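Local coordinates for protein post-proline cleaving enzyme (Rickettsia typhi, PDB 4HVT) that probably acts as a serine-type oligopeptidase, cutting short peptides on the carboxyl side of proline residues, at residues L560-S566 and F583-E589. Residues are numbered along the deposited sequence; the frame is centred on the assembly and turned at random.
Sequences LGIKGGS and FGAVACE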
loop_
_atom_site.group_PDB
_atom_site.type_symbol
_atom_site.label_atom_id
_atom_site.label_comp_id
_atom_site.label_asym_id
_atom_site.label_seq_id
_atom_site.Cartn_x
_atom_site.Cartn_y
_atom_site.Cartn_z
ATOM N N LEU A 560 -15.121 20.554 -9.875
ATOM C CA LEU A 560 -14.708 19.624 -8.810
ATOM C C LEU A 560 -14.614 18.195 -9.315
ATOM O O LEU A 560 -15.630 17.555 -9.684
ATOM C CB LEU A 560 -15.638 19.719 -7.590
ATOM C CG LEU A 560 -15.298 18.739 -6.471
ATOM C CD1 LEU A 560 -13.833 18.887 -6.000
ATOM C CD2 LEU A 560 -16.303 18.843 -5.316
ATOM N N GLY A 561 -13.393 17.651 -9.281
ATOM C CA GLY A 561 -13.210 16.244 -9.612
ATOM C C GLY A 561 -12.768 15.442 -8.404
ATOM O O GLY A 561 -12.207 15.972 -7.454
ATOM N N ILE A 562 -13.159 14.175 -8.425
ATOM C CA ILE A 562 -12.900 13.299 -7.327
ATOM C C ILE A 562 -12.205 12.050 -7.863
ATOM O O ILE A 562 -12.460 11.630 -8.981
ATOM C CB ILE A 562 -14.167 12.918 -6.527
ATOM C CG1 ILE A 562 -15.238 12.298 -7.420
ATOM C CG2 ILE A 562 -14.701 14.128 -5.771
ATOM C CD1 ILE A 562 -16.387 11.692 -6.598
ATOM N N LYS A 563 -11.268 11.536 -7.082
ATOM C CA LYS A 563 -10.399 10.413 -7.508
ATOM C C LYS A 563 -10.164 9.421 -6.359
ATOM O O LYS A 563 -9.905 9.844 -5.245
ATOM C CB LYS A 563 -9.113 11.029 -8.069
ATOM C CG LYS A 563 -8.048 10.077 -8.532
ATOM C CD LYS A 563 -6.724 10.839 -8.769
ATOM C CE LYS A 563 -5.493 9.947 -8.674
ATOM N NZ LYS A 563 -5.202 9.426 -7.316
ATOM N N GLY A 564 -10.336 8.131 -6.644
ATOM C CA GLY A 564 -10.121 7.063 -5.649
ATOM C C GLY A 564 -9.894 5.710 -6.320
ATOM O O GLY A 564 -10.352 5.450 -7.428
ATOM N N GLY A 565 -9.095 4.875 -5.678
ATOM C CA GLY A 565 -8.670 3.585 -6.213
ATOM C C GLY A 565 -8.984 2.487 -5.205
ATOM O O GLY A 565 -8.876 2.694 -4.040
ATOM N N SER A 566 -9.279 1.301 -5.690
ATOM C CA SER A 566 -9.455 0.119 -4.850
ATOM C C SER A 566 -10.696 0.371 -3.976
ATOM O O SER A 566 -11.746 0.686 -4.472
ATOM C CB SER A 566 -8.153 -0.140 -4.061
ATOM O OG SER A 566 -8.109 -1.403 -3.460
ATOM N N PHE A 583 -20.369 17.103 -8.207
ATOM C CA PHE A 583 -19.107 16.789 -8.907
ATOM C C PHE A 583 -19.158 16.983 -10.391
ATOM O O PHE A 583 -20.242 16.913 -11.049
ATOM C CB PHE A 583 -18.689 15.320 -8.630
ATOM C CG PHE A 583 -18.796 14.967 -7.219
ATOM C CD1 PHE A 583 -17.862 15.484 -6.312
ATOM C CD2 PHE A 583 -19.788 14.123 -6.768
ATOM C CE1 PHE A 583 -17.936 15.205 -4.967
ATOM C CE2 PHE A 583 -19.884 13.863 -5.415
ATOM C CZ PHE A 583 -18.974 14.371 -4.526
ATOM N N GLY A 584 -18.007 17.315 -10.941
ATOM C CA GLY A 584 -17.867 17.539 -12.383
ATOM C C GLY A 584 -17.086 16.456 -13.130
ATOM O O GLY A 584 -17.180 16.360 -14.366
ATOM N N ALA A 585 -16.303 15.662 -12.409
ATOM C CA ALA A 585 -15.525 14.562 -12.983
ATOM C C ALA A 585 -15.099 13.556 -11.884
ATOM O O ALA A 585 -14.984 13.882 -10.687
ATOM C CB ALA A 585 -14.288 15.070 -13.711
ATOM N N VAL A 586 -14.998 12.331 -12.327
ATOM C CA VAL A 586 -14.665 11.223 -11.454
ATOM C C VAL A 586 -13.630 10.291 -12.109
ATOM O O VAL A 586 -13.734 9.969 -13.284
ATOM C CB VAL A 586 -15.904 10.386 -11.148
ATOM C CG1 VAL A 586 -15.579 9.299 -10.141
ATOM C CG2 VAL A 586 -17.069 11.206 -10.591
ATOM N N ALA A 587 -12.653 9.831 -11.331
ATOM C CA ALA A 587 -11.788 8.709 -11.730
ATOM C C ALA A 587 -11.939 7.583 -10.698
ATOM O O ALA A 587 -11.702 7.776 -9.526
ATOM C CB ALA A 587 -10.352 9.159 -11.898
ATOM N N CYS A 588 -12.482 6.461 -11.173
ATOM C CA CYS A 588 -12.786 5.271 -10.420
ATOM C C CYS A 588 -11.753 4.230 -10.830
ATOM O O CYS A 588 -11.865 3.587 -11.890
ATOM C CB CYS A 588 -14.175 4.864 -10.803
ATOM S SG CYS A 588 -14.806 3.460 -9.874
ATOM N N GLU A 589 -10.722 4.086 -10.011
ATOM C CA GLU A 589 -9.547 3.346 -10.430
ATOM C C GLU A 589 -9.494 1.975 -9.758
ATOM O O GLU A 589 -9.689 1.896 -8.533
ATOM C CB GLU A 589 -8.294 4.112 -10.045
ATOM C CG GLU A 589 -8.287 5.535 -10.523
ATOM C CD GLU A 589 -7.028 6.252 -10.124
ATOM O OE1 GLU A 589 -5.939 5.936 -10.680
ATOM O OE2 GLU A 589 -7.138 7.143 -9.233
HETATM O O HOH W 1 -6.497 7.421 -6.422
#
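Ile562 pushes its branched end against the ring of Phe583, the two side chains crossing at about a right angle. Its CD1 sits over the centre of one ring face, 4.0 Å from the centroid, a CH-pi contact, while CG2 reaches Phe583 CD1 at 3.5 Å. Branching at CB gives two prongs, and chi1 56° turns them so that CG2 and the CD1 tip of the other both meet the ring, with CG1 3.8 Å from Val586 CG2. Leu560 lies alongside Phe583, pointing the same way, its CD2 3.8 Å from Phe583 CD1 and oblique to the ring. Helix 567-578 lies on this same side, its Val572 meeting both Ile562 and Val586. Strands 560-565 and 585-589 run parallel, 6° apart, as neighbours in a beta-alpha-beta unit inside the central sheet of an alpha/beta-hydrolase domain. Ile562 N and O hydrogen-bond to Ala585 O and Ala587 N, and Gly564 N and O continue the ladder to Ala587 O and Glu589 N. On the other face, the small methyls of Ala585 and Ala587 pack against bulky Phe702 of helix 688-706. Lys563 rises from that face, extended until chi4 (-68°), its CG 3.2 Å from Glu589 OE2 and its NZ in a 3.6 Å salt bridge with the same oxygen; a water also joins the two. Glu483 is the lysine's stronger salt-bridge partner, and Tyr694 OH hydrogen-bonds Glu589 OE1. Gly565 CA makes a 3.0 Å CA-H...O contact with Glu589 O, which also accepts a hydrogen bond from Ser566 N. Ser566, its OG hydrogen-bonded to His682 NE2, is probably the nucleophile on a GxSxG elbow, turning there into helix 567-578.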